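Local coordinates for hypothetical protein, similar to alpha-acetolactate decarboxylase (Staphylococcus aureus subsp. aureus, PDB 1XV2), which probably catalyses, as an alpha-acetolactate decarboxylase, the zinc-dependent conversion of acetolactate to acetoin with release of carbon dioxide, at residues V7-T13 / V74-T80; L32-G38 / I50-G54; G44-E48 / R127-Q132; L111-I117 / V200-F205. All blocks are in the same frame, centred on the assembly; numbering follows the deposited sequence.

Contact 1. Residues V7-T13 / V74-T80; sequences VLYQHGT and VPYASIT
Tyr9 and Ile79 face each other as a hydrogen-bonded antiparallel pair, as do His11 and Ala77, on strands 7-11 and 77-80, whose axes pass 4.7 Å apart with their directions 158° from each other. Tyr9 N reaches Ile79 O at 2.9 Å and Ile79 N returns to Tyr9 O; His11 and Ala77 exchange the same two bonds. Between them Gln10 and Ser78 form a non-hydrogen-bonded pair whose side chains meet: Ser78 OG donates to Gln10 OE1 at 3.0 Å, tilted slightly from the plane of the amide. CG of Gln10 lies anti to the backbone N (chi1 -175°) and the chain runs on extended, which carries the amide across to the rim of the Tyr76 ring. Gln10 CD sits in the ring plane, 3.4 Å from Tyr76 CE1, while the amide plane is turned 73° from the ring. The two strands lie toward one end of the seven-stranded mixed sheet of the acetolactate decarboxylase fold, with strand 207-211, outermost in this chain, beyond strand 7-11 and strand 37-42 beyond strand 77-80. Gln10 NE2 bonds outward to Val170 O and Gln210 OE1, fixing the rotation of the amide. On the other face, Ile79 CG2 packs obliquely against the Tyr9 ring, 4.0 Å from Tyr9 CD2. At the end, Thr80 OG1 donates to Val7 O at 3.1 Å from above the carbonyl plane.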
loop_
_atom_site.group_PDB
_atom_site.type_symbol
_atom_site.label_atom_id
_atom_site.label_comp_id
_atom_site.label_asym_id
_atom_site.label_seq_id
_atom_site.Cartn_x
_atom_site.Cartn_y
_atom_site.Cartn_z
ATOM N N VAL A 7 -8.476 11.184 0.691
ATOM C CA VAL A 7 -7.165 10.549 0.624
ATOM C C VAL A 7 -6.516 10.362 1.983
ATOM O O VAL A 7 -6.488 11.277 2.803
ATOM C CB VAL A 7 -6.189 11.374 -0.250
ATOM C CG1 VAL A 7 -4.822 10.705 -0.287
ATOM C CG2 VAL A 7 -6.744 11.517 -1.653
ATOM N N LEU A 8 -5.999 9.163 2.216
ATOM C CA LEU A 8 -5.308 8.859 3.460
ATOM C C LEU A 8 -3.822 8.903 3.130
ATOM O O LEU A 8 -3.361 8.189 2.244
ATOM C CB LEU A 8 -5.682 7.466 3.968
ATOM C CG LEU A 8 -4.835 6.934 5.128
ATOM C CD1 LEU A 8 -4.802 7.950 6.251
ATOM C CD2 LEU A 8 -5.409 5.616 5.619
ATOM N N TYR A 9 -3.081 9.744 3.837
ATOM C CA TYR A 9 -1.649 9.879 3.603
ATOM C C TYR A 9 -0.835 9.139 4.652
ATOM O O TYR A 9 -1.072 9.277 5.851
ATOM C CB TYR A 9 -1.247 11.354 3.624
ATOM C CG TYR A 9 0.224 11.596 3.354
ATOM C CD1 TYR A 9 0.711 11.664 2.046
ATOM C CD2 TYR A 9 1.125 11.776 4.405
ATOM C CE1 TYR A 9 2.062 11.913 1.792
ATOM C CE2 TYR A 9 2.476 12.023 4.164
ATOM C CZ TYR A 9 2.935 12.095 2.855
ATOM O OH TYR A 9 4.263 12.365 2.610
ATOM N N GLN A 10 0.136 8.356 4.202
ATOM C CA GLN A 10 0.979 7.630 5.131
ATOM C C GLN A 10 2.451 7.793 4.776
ATOM O O GLN A 10 2.850 7.644 3.619
ATOM C CB GLN A 10 0.597 6.143 5.163
ATOM C CG GLN A 10 1.354 5.337 6.213
ATOM C CD GLN A 10 0.723 3.979 6.504
ATOM O OE1 GLN A 10 -0.220 3.872 7.289
ATOM N NE2 GLN A 10 1.243 2.937 5.866
ATOM N N HIS A 11 3.251 8.132 5.778
ATOM C CA HIS A 11 4.684 8.289 5.587
ATOM C C HIS A 11 5.330 7.096 6.270
ATOM O O HIS A 11 5.209 6.928 7.485
ATOM C CB HIS A 11 5.194 9.583 6.225
ATOM C CG HIS A 11 6.684 9.719 6.183
ATOM N ND1 HIS A 11 7.371 10.046 5.033
ATOM C CD2 HIS A 11 7.624 9.501 7.134
ATOM C CE1 HIS A 11 8.670 10.022 5.278
ATOM N NE2 HIS A 11 8.849 9.692 6.545
ATOM N N GLY A 12 6.016 6.268 5.489
ATOM C CA GLY A 12 6.639 5.087 6.056
ATOM C C GLY A 12 5.551 4.065 6.302
ATOM O O GLY A 12 4.385 4.313 5.979
ATOM N N THR A 13 5.913 2.920 6.873
ATOM C CA THR A 13 4.936 1.867 7.137
ATOM C C THR A 13 5.108 1.265 8.528
ATOM O O THR A 13 6.149 1.425 9.163
ATOM C CB THR A 13 5.049 0.737 6.095
ATOM O OG1 THR A 13 6.347 0.139 6.183
ATOM C CG2 THR A 13 4.860 1.282 4.690
ATOM N N VAL A 74 9.628 12.330 12.232
ATOM C CA VAL A 74 8.838 11.124 12.476
ATOM C C VAL A 74 9.258 10.001 11.527
ATOM O O VAL A 74 9.573 10.244 10.366
ATOM C CB VAL A 74 7.326 11.399 12.279
ATOM C CG1 VAL A 74 6.880 12.521 13.199
ATOM C CG2 VAL A 74 7.042 11.761 10.832
ATOM N N PRO A 75 9.279 8.755 12.021
ATOM C CA PRO A 75 9.661 7.593 11.213
ATOM C C PRO A 75 8.449 6.913 10.578
ATOM O O PRO A 75 8.584 6.166 9.607
ATOM C CB PRO A 75 10.348 6.697 12.229
ATOM C CG PRO A 75 9.485 6.896 13.432
ATOM C CD PRO A 75 9.250 8.400 13.453
ATOM N N TYR A 76 7.270 7.180 11.141
ATOM C CA TYR A 76 6.014 6.608 10.662
ATOM C C TYR A 76 4.828 7.471 11.078
ATOM O O TYR A 76 4.662 7.786 12.253
ATOM C CB TYR A 76 5.827 5.191 11.213
ATOM C CG TYR A 76 4.520 4.544 10.796
ATOM C CD1 TYR A 76 4.098 4.577 9.468
ATOM C CD2 TYR A 76 3.713 3.892 11.727
ATOM C CE1 TYR A 76 2.906 3.977 9.074
ATOM C CE2 TYR A 76 2.517 3.284 11.343
ATOM C CZ TYR A 76 2.120 3.333 10.016
ATOM O OH TYR A 76 0.939 2.740 9.624
ATOM N N ALA A 77 3.997 7.841 10.112
ATOM C CA ALA A 77 2.840 8.683 10.388
ATOM C C ALA A 77 1.699 8.460 9.400
ATOM O O ALA A 77 1.929 8.141 8.238
ATOM C CB ALA A 77 3.255 10.149 10.357
ATOM N N SER A 78 0.471 8.634 9.882
ATOM C CA SER A 78 -0.726 8.500 9.062
ATOM C C SER A 78 -1.549 9.753 9.323
ATOM O O SER A 78 -1.787 10.106 10.480
ATOM C CB SER A 78 -1.527 7.262 9.471
ATOM O OG SER A 78 -0.757 6.083 9.310
ATOM N N ILE A 79 -1.982 10.429 8.262
ATOM C CA ILE A 79 -2.752 11.657 8.438
ATOM C C ILE A 79 -3.761 11.893 7.316
ATOM O O ILE A 79 -3.646 11.331 6.231
ATOM C CB ILE A 79 -1.807 12.875 8.532
ATOM C CG1 ILE A 79 -2.502 14.026 9.255
ATOM C CG2 ILE A 79 -1.386 13.315 7.131
ATOM C CD1 ILE A 79 -1.573 15.186 9.593
ATOM N N THR A 80 -4.754 12.733 7.586
ATOM C CA THR A 80 -5.771 13.027 6.589
ATOM C C THR A 80 -6.477 14.348 6.854
ATOM O O THR A 80 -6.460 14.861 7.974
ATOM C CB THR A 80 -6.848 11.924 6.558
ATOM O OG1 THR A 80 -7.746 12.157 5.465
ATOM C CG2 THR A 80 -7.645 11.925 7.860
#

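Contact 2. Residues L32-G38 / I50-G54; sequences LEHGNLG and IFLDG
Phe51 holds CG beside its backbone N and anti to its carbonyl carbon (chi1 -69°), which turns the ring edge toward Gly38, while Leu32, with chi1 -78° and the chain extended at chi2, brings its CD2 methyl to Phe51 CD1 at 4.0 Å. The two segments belong to the beta hairpin of strands 37-42 and 48-52, close to its open end. Gly38 and Phe51 are a hydrogen-bonded antiparallel pair: Gly38 N donates to Phe51 O, and Phe51 N reaches Gly38 O at 2.7 Å from well above the carbonyl plane. The ring takes up the space beside the glycine, whose CA lies in the ring plane at its edge, with Phe51 CD2 3.6 Å from Gly38 C. The Leu32 side chain crosses Phe51 at a slant and also rests on the backbone of the turn after strand 48-52, where its CD2 is 3.6 Å from Gly54 O.

Where strand 37-42 begins, Asn36 and Leu37 both stand opposite Thr80, a classic beta bulge against strand 77-80. The side chain of Asn36 is held by Phe82 N through OD1, and its CB lies 3.4 Å from Gly54 N. Phe51 packs on Ile79 of strand 77-80, joining the hairpin to its neighbour in the sheet. Across the open end, Gly54 N donates at 3.0 Å to a lone pair of Asn36 O, in the carbonyl plane and with an N-H...O angle of 169°.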
loop_
_atom_site.group_PDB
_atom_site.type_symbol
_atom_site.label_atom_id
_atom_site.label_comp_id
_atom_site.label_asym_id
_atom_site.label_seq_id
_atom_site.Cartn_x
_atom_site.Cartn_y
_atom_site.Cartn_z
ATOM N N LEU A 32 1.712 17.791 8.453
ATOM C CA LEU A 32 0.549 18.654 8.572
ATOM C C LEU A 32 0.110 19.215 7.225
ATOM O O LEU A 32 -1.036 19.630 7.063
ATOM C CB LEU A 32 0.837 19.790 9.553
ATOM C CG LEU A 32 0.760 19.386 11.027
ATOM C CD1 LEU A 32 1.119 20.566 11.914
ATOM C CD2 LEU A 32 -0.651 18.900 11.338
ATOM N N GLU A 33 1.023 19.227 6.260
ATOM C CA GLU A 33 0.693 19.722 4.930
ATOM C C GLU A 33 -0.310 18.779 4.272
ATOM O O GLU A 33 -1.065 19.185 3.385
ATOM C CB GLU A 33 1.951 19.822 4.057
ATOM C CG GLU A 33 2.888 20.975 4.403
ATOM C CD GLU A 33 2.218 22.339 4.284
ATOM O OE1 GLU A 33 1.457 22.719 5.203
ATOM O OE2 GLU A 33 2.445 23.030 3.263
ATOM N N HIS A 34 -0.321 17.523 4.714
ATOM C CA HIS A 34 -1.226 16.526 4.153
ATOM C C HIS A 34 -2.474 16.244 4.991
ATOM O O HIS A 34 -3.342 15.487 4.564
ATOM C CB HIS A 34 -0.490 15.203 3.916
ATOM C CG HIS A 34 0.610 15.290 2.903
ATOM N ND1 HIS A 34 1.879 15.730 3.215
ATOM C CD2 HIS A 34 0.630 14.989 1.583
ATOM C CE1 HIS A 34 2.634 15.692 2.132
ATOM N NE2 HIS A 34 1.901 15.246 1.129
ATOM N N GLY A 35 -2.574 16.838 6.175
ATOM C CA GLY A 35 -3.750 16.582 6.990
ATOM C C GLY A 35 -3.865 17.364 8.280
ATOM O O GLY A 35 -3.020 18.202 8.597
ATOM N N ASN A 36 -4.930 17.076 9.028
ATOM C CA ASN A 36 -5.201 17.731 10.301
ATOM C C ASN A 36 -5.632 16.729 11.372
ATOM O O ASN A 36 -5.862 17.097 12.525
ATOM C CB ASN A 36 -6.294 18.783 10.129
ATOM C CG ASN A 36 -7.503 18.247 9.392
ATOM O OD1 ASN A 36 -8.001 17.163 9.695
ATOM N ND2 ASN A 36 -7.988 19.011 8.422
ATOM N N LEU A 37 -5.743 15.463 10.985
ATOM C CA LEU A 37 -6.135 14.412 11.914
ATOM C C LEU A 37 -5.346 13.144 11.628
ATOM O O LEU A 37 -5.307 12.671 10.492
ATOM C CB LEU A 37 -7.636 14.127 11.794
ATOM C CG LEU A 37 -8.193 12.986 12.651
ATOM C CD1 LEU A 37 -9.659 13.244 12.952
ATOM C CD2 LEU A 37 -8.008 11.658 11.934
ATOM N N GLY A 38 -4.717 12.594 12.663
ATOM C CA GLY A 38 -3.937 11.388 12.474
ATOM C C GLY A 38 -3.134 10.952 13.683
ATOM O O GLY A 38 -3.316 11.450 14.795
ATOM N N ILE A 50 -0.404 12.641 18.235
ATOM C CA ILE A 50 -1.822 12.700 17.908
ATOM C C ILE A 50 -2.066 13.982 17.118
ATOM O O ILE A 50 -1.828 15.081 17.623
ATOM C CB ILE A 50 -2.732 12.747 19.168
ATOM C CG1 ILE A 50 -2.439 11.569 20.096
ATOM C CG2 ILE A 50 -4.195 12.717 18.743
ATOM C CD1 ILE A 50 -1.238 11.777 20.997
ATOM N N PHE A 51 -2.510 13.841 15.874
ATOM C CA PHE A 51 -2.814 15.002 15.048
ATOM C C PHE A 51 -4.288 15.297 15.291
ATOM O O PHE A 51 -5.156 14.508 14.918
ATOM C CB PHE A 51 -2.572 14.700 13.568
ATOM C CG PHE A 51 -1.119 14.519 13.211
ATOM C CD1 PHE A 51 -0.203 15.546 13.417
ATOM C CD2 PHE A 51 -0.671 13.325 12.655
ATOM C CE1 PHE A 51 1.141 15.387 13.075
ATOM C CE2 PHE A 51 0.672 13.158 12.309
ATOM C CZ PHE A 51 1.578 14.191 12.521
ATOM N N LEU A 52 -4.565 16.428 15.932
ATOM C CA LEU A 52 -5.937 16.800 16.252
ATOM C C LEU A 52 -6.226 18.262 15.938
ATOM O O LEU A 52 -5.578 19.161 16.473
ATOM C CB LEU A 52 -6.202 16.524 17.733
ATOM C CG LEU A 52 -7.647 16.644 18.214
ATOM C CD1 LEU A 52 -8.522 15.643 17.470
ATOM C CD2 LEU A 52 -7.698 16.397 19.715
ATOM N N ASP A 53 -7.208 18.491 15.073
ATOM C CA ASP A 53 -7.593 19.839 14.681
ATOM C C ASP A 53 -6.402 20.636 14.148
ATOM O O ASP A 53 -6.195 21.787 14.533
ATOM C CB ASP A 53 -8.209 20.585 15.869
ATOM C CG ASP A 53 -9.507 19.960 16.356
ATOM O OD1 ASP A 53 -10.424 19.753 15.533
ATOM O OD2 ASP A 53 -9.612 19.689 17.571
ATOM N N GLY A 54 -5.616 20.017 13.272
ATOM C CA GLY A 54 -4.467 20.692 12.695
ATOM C C GLY A 54 -3.297 20.914 13.634
ATOM O O GLY A 54 -2.268 21.450 13.225
#

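Contact 3. Residues G44-E48 / R127-Q132; sequences GSDGE and RMMPAQ
Glu48 and Arg127 meet with their side chains at about a right angle, yet their flat ends are nearly coplanar, the carboxylate and guanidinium planes only 16° apart. Glu48 bends at chi2 and brings OE2 to the edge of the guanidinium, 2.9 Å from Arg127 NE. This salt bridge has a weak hydrogen bond, bent to 123° at the hydrogen. The same oxygen receives a much straighter bond from the backbone, Met129 N at 2.7 Å, which arrives on the anti side and 24° out of the carboxylate plane. Two donors thus grip OE2 and help fix the carboxylate, while OE1 and Arg127 NH2 are bridged by a water. Met129, present as selenomethionine, bends at chi2 and chi3 and places its CE over one face of the guanidinium, toward the rim, while its CG touches Ser45 OG at 3.5 Å.

Farther along, Asp46 presses CB and OD1 against the methyl of Ala131, with OD1 3.3 Å from Ala131 CB. Between these two groups Gly47 N donates to Met129 O at 2.9 Å; beyond Ala131, Gln132 N donates to Gly44 O. A second water links Gly44 O and Pro130 O.

The bend at 44-48, with a G1 bulge at Ser45 and Asp46, connects strands 37-42 and 48-52. The Glu48 side chain lies about 4 Å from the bound zinc ion and touches the zinc ligand His189 of strand 187-195, so the contact borders the metal site. Arg127, at the end of strand 120-127, binds Gln146 and Ala236 through NH1, and helix 140-143 packs on Met129 and Pro130.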
loop_
_atom_site.group_PDB
_atom_site.type_symbol
_atom_site.label_atom_id
_atom_site.label_comp_id
_atom_site.label_asym_id
_atom_site.label_seq_id
_atom_site.Cartn_x
_atom_site.Cartn_y
_atom_site.Cartn_z
ATOM N N GLY A 44 13.087 7.421 16.828
ATOM C CA GLY A 44 13.343 6.403 17.832
ATOM C C GLY A 44 12.041 5.838 18.367
ATOM O O GLY A 44 12.025 5.101 19.357
ATOM N N SER A 45 10.949 6.177 17.683
ATOM C CA SER A 45 9.602 5.760 18.060
ATOM C C SER A 45 9.319 6.332 19.439
ATOM O O SER A 45 8.747 5.670 20.306
ATOM C CB SER A 45 9.471 4.237 18.092
ATOM O OG SER A 45 8.108 3.861 18.247
ATOM N N ASP A 46 9.739 7.577 19.629
ATOM C CA ASP A 46 9.552 8.252 20.897
ATOM C C ASP A 46 8.131 8.748 21.118
ATOM O O ASP A 46 7.666 9.672 20.451
ATOM C CB ASP A 46 10.527 9.425 21.021
ATOM C CG ASP A 46 10.248 10.289 22.241
ATOM O OD1 ASP A 46 10.010 9.727 23.332
ATOM O OD2 ASP A 46 10.271 11.530 22.109
ATOM N N GLY A 47 7.441 8.110 22.055
ATOM C CA GLY A 47 6.099 8.527 22.397
ATOM C C GLY A 47 4.983 8.301 21.402
ATOM O O GLY A 47 5.069 7.472 20.496
ATOM N N GLU A 48 3.927 9.083 21.582
ATOM C CA GLU A 48 2.732 8.988 20.766
ATOM C C GLU A 48 2.334 10.337 20.202
ATOM O O GLU A 48 2.118 11.286 20.953
ATOM C CB GLU A 48 1.586 8.463 21.628
ATOM C CG GLU A 48 1.933 7.229 22.444
ATOM C CD GLU A 48 2.218 6.026 21.571
ATOM O OE1 GLU A 48 1.873 6.079 20.372
ATOM O OE2 GLU A 48 2.773 5.029 22.084
ATOM N N ARG A 127 -0.953 3.461 26.133
ATOM C CA ARG A 127 0.451 3.195 26.374
ATOM C C ARG A 127 1.206 4.345 25.730
ATOM O O ARG A 127 0.684 5.019 24.836
ATOM C CB ARG A 127 0.893 1.850 25.767
ATOM C CG ARG A 127 0.824 1.735 24.247
ATOM C CD ARG A 127 2.055 2.310 23.536
ATOM N NE ARG A 127 1.925 2.225 22.078
ATOM C CZ ARG A 127 2.024 1.103 21.372
ATOM N NH1 ARG A 127 2.268 -0.054 21.977
ATOM N NH2 ARG A 127 1.852 1.130 20.055
HETATM N N MSE A 128 2.415 4.599 26.215
HETATM C CA MSE A 128 3.255 5.648 25.658
HETATM C C MSE A 128 4.541 4.938 25.266
HETATM O O MSE A 128 5.371 4.617 26.121
HETATM C CB MSE A 128 3.535 6.735 26.700
HETATM C CG MSE A 128 2.289 7.434 27.236
HETATM SE SE MSE A 128 1.522 6.545 28.778
HETATM C CE MSE A 128 2.573 7.385 30.173
HETATM N N MSE A 129 4.691 4.664 23.975
HETATM C CA MSE A 129 5.865 3.952 23.493
HETATM C C MSE A 129 7.155 4.598 23.983
HETATM O O MSE A 129 7.408 5.772 23.721
HETATM C CB MSE A 129 5.860 3.902 21.961
HETATM C CG MSE A 129 6.827 2.880 21.370
HETATM SE SE MSE A 129 6.308 1.059 21.749
HETATM C CE MSE A 129 5.140 0.765 20.235
ATOM N N PRO A 130 7.979 3.837 24.721
ATOM C CA PRO A 130 9.245 4.373 25.231
ATOM C C PRO A 130 10.245 4.549 24.087
ATOM O O PRO A 130 10.374 3.684 23.218
ATOM C CB PRO A 130 9.679 3.320 26.245
ATOM C CG PRO A 130 9.148 2.057 25.656
ATOM C CD PRO A 130 7.763 2.458 25.194
ATOM N N ALA A 131 10.942 5.678 24.088
ATOM C CA ALA A 131 11.907 5.977 23.043
ATOM C C ALA A 131 13.136 5.073 23.067
ATOM O O ALA A 131 13.538 4.564 24.115
ATOM C CB ALA A 131 12.336 7.438 23.142
ATOM N N GLN A 132 13.715 4.871 21.888
ATOM C CA GLN A 132 14.922 4.064 21.729
ATOM C C GLN A 132 16.030 4.998 21.259
ATOM O O GLN A 132 15.757 6.035 20.663
ATOM C CB GLN A 132 14.725 2.985 20.659
ATOM C CG GLN A 132 14.375 1.599 21.174
ATOM C CD GLN A 132 14.445 0.553 20.074
ATOM O OE1 GLN A 132 15.460 0.433 19.383
ATOM N NE2 GLN A 132 13.371 -0.211 19.908
HETATM O O HOH W 1 11.149 2.650 20.667
HETATM O O HOH W 2 8.145 8.086 24.934
HETATM O O HOH W 3 2.210 3.920 19.009
#

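Contact 4. Residues L111-I117 / V200-F205; sequences LFSAVKI and VEIQNF
Phe205 lays its ring into the hollow beside Ala114, where the small methyl leaves room for it: Ala114 CB lies 3.5 Å from Phe205 CE2 and 3.6 Å from its CZ. Strands 113-117 and 200-204 run antiparallel, 166° between their directions, as neighbours in the curled eight-stranded antiparallel sheet of the fold. Ala114 with Gln203 and Lys116 with Glu201 are the hydrogen-bonded pairs, and Phe205 N extends the pattern to Phe112 O. The ring is brought back over the neighbouring strand by a chi1 of -65°, and its CD2 comes within 4.0 Å of Phe112 CB.

Past this aromatic bump, Lys116 and Glu201 lie side by side on the same face, the lysine extended, so that its CD touches Glu201 OE1 at 3.3 Å; the charged ends stay 4.5 Å apart between Lys116 NZ and Glu201 OE1, too far for a salt bridge. On the opposite face Val115, Ile117 and Ile202 lie under Ile102 of helix 95-105, and Val200 packs on Phe88 and Leu90 of strand 86-94. Leu111 and Phe112 pack on Phe212 of the second subunit. One water joins the ends of the strands, accepting from Phe112 N at 2.7 Å and donating to Phe205 O.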
loop_
_atom_site.group_PDB
_atom_site.type_symbol
_atom_site.label_atom_id
_atom_site.label_comp_id
_atom_site.label_asym_id
_atom_site.label_seq_id
_atom_site.Cartn_x
_atom_site.Cartn_y
_atom_site.Cartn_z
ATOM N N LEU A 111 -11.811 -1.247 2.599
ATOM C CA LEU A 111 -11.249 0.077 2.357
ATOM C C LEU A 111 -10.630 0.643 3.623
ATOM O O LEU A 111 -10.904 0.178 4.731
ATOM C CB LEU A 111 -12.344 1.047 1.912
ATOM C CG LEU A 111 -13.024 0.847 0.561
ATOM C CD1 LEU A 111 -14.249 1.748 0.481
ATOM C CD2 LEU A 111 -12.047 1.161 -0.558
ATOM N N PHE A 112 -9.787 1.653 3.446
ATOM C CA PHE A 112 -9.172 2.342 4.568
ATOM C C PHE A 112 -10.248 3.325 5.018
ATOM O O PHE A 112 -11.088 3.737 4.214
ATOM C CB PHE A 112 -7.949 3.136 4.103
ATOM C CG PHE A 112 -6.686 2.330 4.007
ATOM C CD1 PHE A 112 -5.870 2.164 5.119
ATOM C CD2 PHE A 112 -6.292 1.773 2.795
ATOM C CE1 PHE A 112 -4.674 1.460 5.024
ATOM C CE2 PHE A 112 -5.098 1.064 2.690
ATOM C CZ PHE A 112 -4.289 0.911 3.807
ATOM N N SER A 113 -10.227 3.701 6.290
ATOM C CA SER A 113 -11.191 4.664 6.813
ATOM C C SER A 113 -10.599 5.376 8.019
ATOM O O SER A 113 -9.673 4.877 8.658
ATOM C CB SER A 113 -12.496 3.970 7.217
ATOM O OG SER A 113 -12.266 2.988 8.213
ATOM N N ALA A 114 -11.132 6.550 8.322
ATOM C CA ALA A 114 -10.664 7.326 9.454
ATOM C C ALA A 114 -11.811 7.474 10.441
ATOM O O ALA A 114 -12.973 7.523 10.045
ATOM C CB ALA A 114 -10.194 8.698 8.991
ATOM N N VAL A 115 -11.483 7.544 11.726
ATOM C CA VAL A 115 -12.505 7.697 12.746
ATOM C C VAL A 115 -12.140 8.761 13.758
ATOM O O VAL A 115 -10.965 9.040 14.009
ATOM C CB VAL A 115 -12.751 6.385 13.522
ATOM C CG1 VAL A 115 -13.161 5.285 12.564
ATOM C CG2 VAL A 115 -11.502 5.993 14.292
ATOM N N LYS A 116 -13.172 9.354 14.336
ATOM C CA LYS A 116 -13.005 10.370 15.353
ATOM C C LYS A 116 -14.109 10.099 16.358
ATOM O O LYS A 116 -15.288 10.073 16.004
ATOM C CB LYS A 116 -13.154 11.772 14.758
ATOM C CG LYS A 116 -12.817 12.874 15.747
ATOM C CD LYS A 116 -12.831 14.251 15.107
ATOM C CE LYS A 116 -12.396 15.309 16.112
ATOM N NZ LYS A 116 -12.331 16.674 15.518
ATOM N N ILE A 117 -13.716 9.861 17.602
ATOM C CA ILE A 117 -14.655 9.574 18.678
ATOM C C ILE A 117 -14.411 10.610 19.764
ATOM O O ILE A 117 -13.378 10.579 20.427
ATOM C CB ILE A 117 -14.409 8.163 19.248
ATOM C CG1 ILE A 117 -14.505 7.131 18.121
ATOM C CG2 ILE A 117 -15.413 7.864 20.355
ATOM C CD1 ILE A 117 -13.995 5.754 18.491
ATOM N N VAL A 200 -19.428 9.694 17.102
ATOM C CA VAL A 200 -18.486 9.033 16.212
ATOM C C VAL A 200 -18.573 9.584 14.794
ATOM O O VAL A 200 -19.657 9.660 14.210
ATOM C CB VAL A 200 -18.740 7.506 16.149
ATOM C CG1 VAL A 200 -17.726 6.849 15.222
ATOM C CG2 VAL A 200 -18.660 6.899 17.548
ATOM N N GLU A 201 -17.422 9.962 14.250
ATOM C CA GLU A 201 -17.342 10.477 12.887
ATOM C C GLU A 201 -16.467 9.537 12.067
ATOM O O GLU A 201 -15.385 9.135 12.507
ATOM C CB GLU A 201 -16.743 11.884 12.876
ATOM C CG GLU A 201 -17.662 12.946 13.446
ATOM C CD GLU A 201 -16.969 14.283 13.604
ATOM O OE1 GLU A 201 -16.076 14.391 14.472
ATOM O OE2 GLU A 201 -17.310 15.222 12.859
ATOM N N ILE A 202 -16.939 9.181 10.879
ATOM C CA ILE A 202 -16.197 8.283 10.006
ATOM C C ILE A 202 -15.967 8.909 8.637
ATOM O O ILE A 202 -16.764 9.730 8.172
ATOM C CB ILE A 202 -16.956 6.955 9.792
ATOM C CG1 ILE A 202 -17.263 6.299 11.135
ATOM C CG2 ILE A 202 -16.118 6.006 8.946
ATOM C CD1 ILE A 202 -18.046 5.002 11.011
ATOM N N GLN A 203 -14.867 8.520 8.001
ATOM C CA GLN A 203 -14.533 8.993 6.665
ATOM C C GLN A 203 -13.965 7.809 5.892
ATOM O O GLN A 203 -12.998 7.184 6.328
ATOM C CB GLN A 203 -13.499 10.117 6.720
ATOM C CG GLN A 203 -13.147 10.664 5.341
ATOM C CD GLN A 203 -12.075 11.736 5.378
ATOM O OE1 GLN A 203 -11.777 12.360 4.360
ATOM N NE2 GLN A 203 -11.485 11.952 6.549
ATOM N N ASN A 204 -14.576 7.496 4.754
ATOM C CA ASN A 204 -14.128 6.383 3.927
ATOM C C ASN A 204 -13.179 6.908 2.849
ATOM O O ASN A 204 -13.470 7.905 2.193
ATOM C CB ASN A 204 -15.336 5.693 3.291
ATOM C CG ASN A 204 -16.385 5.300 4.320
ATOM O OD1 ASN A 204 -16.151 4.436 5.168
ATOM N ND2 ASN A 204 -17.543 5.943 4.256
ATOM N N PHE A 205 -12.049 6.229 2.669
ATOM C CA PHE A 205 -11.047 6.652 1.695
ATOM C C PHE A 205 -11.105 5.930 0.355
ATOM O O PHE A 205 -11.285 4.716 0.289
ATOM C CB PHE A 205 -9.640 6.507 2.294
ATOM C CG PHE A 205 -9.381 7.425 3.460
ATOM C CD1 PHE A 205 -9.405 8.808 3.292
ATOM C CD2 PHE A 205 -9.141 6.908 4.729
ATOM C CE1 PHE A 205 -9.198 9.665 4.378
ATOM C CE2 PHE A 205 -8.932 7.757 5.823
ATOM C CZ PHE A 205 -8.961 9.136 5.646
HETATM O O HOH W 4 -9.453 2.782 0.973
#

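Overall arrangement
Contacts 1 and 2 lie in the same seven-stranded mixed sheet, about 10 Å apart between centres, where strands 77-80 and 37-42 are neighbours; Thr80 O and Asn36 N probably bond. Along the chain, contact 2 falls between the two segments of contact 1. Contact 4, in the curled antiparallel sheet, comes wholly after both, yet it meets contact 1 through Phe205 and Phe112 on Thr80 and Leu8, and contact 2 through Lys116. Contact 3 alternates in sequence with each of the others and joins the two sheets beside the zinc ion, about 25 Å from contact 4 between centres. Parts far apart in sequence are thus brought together, and both sheets contribute to the surroundings of the metal.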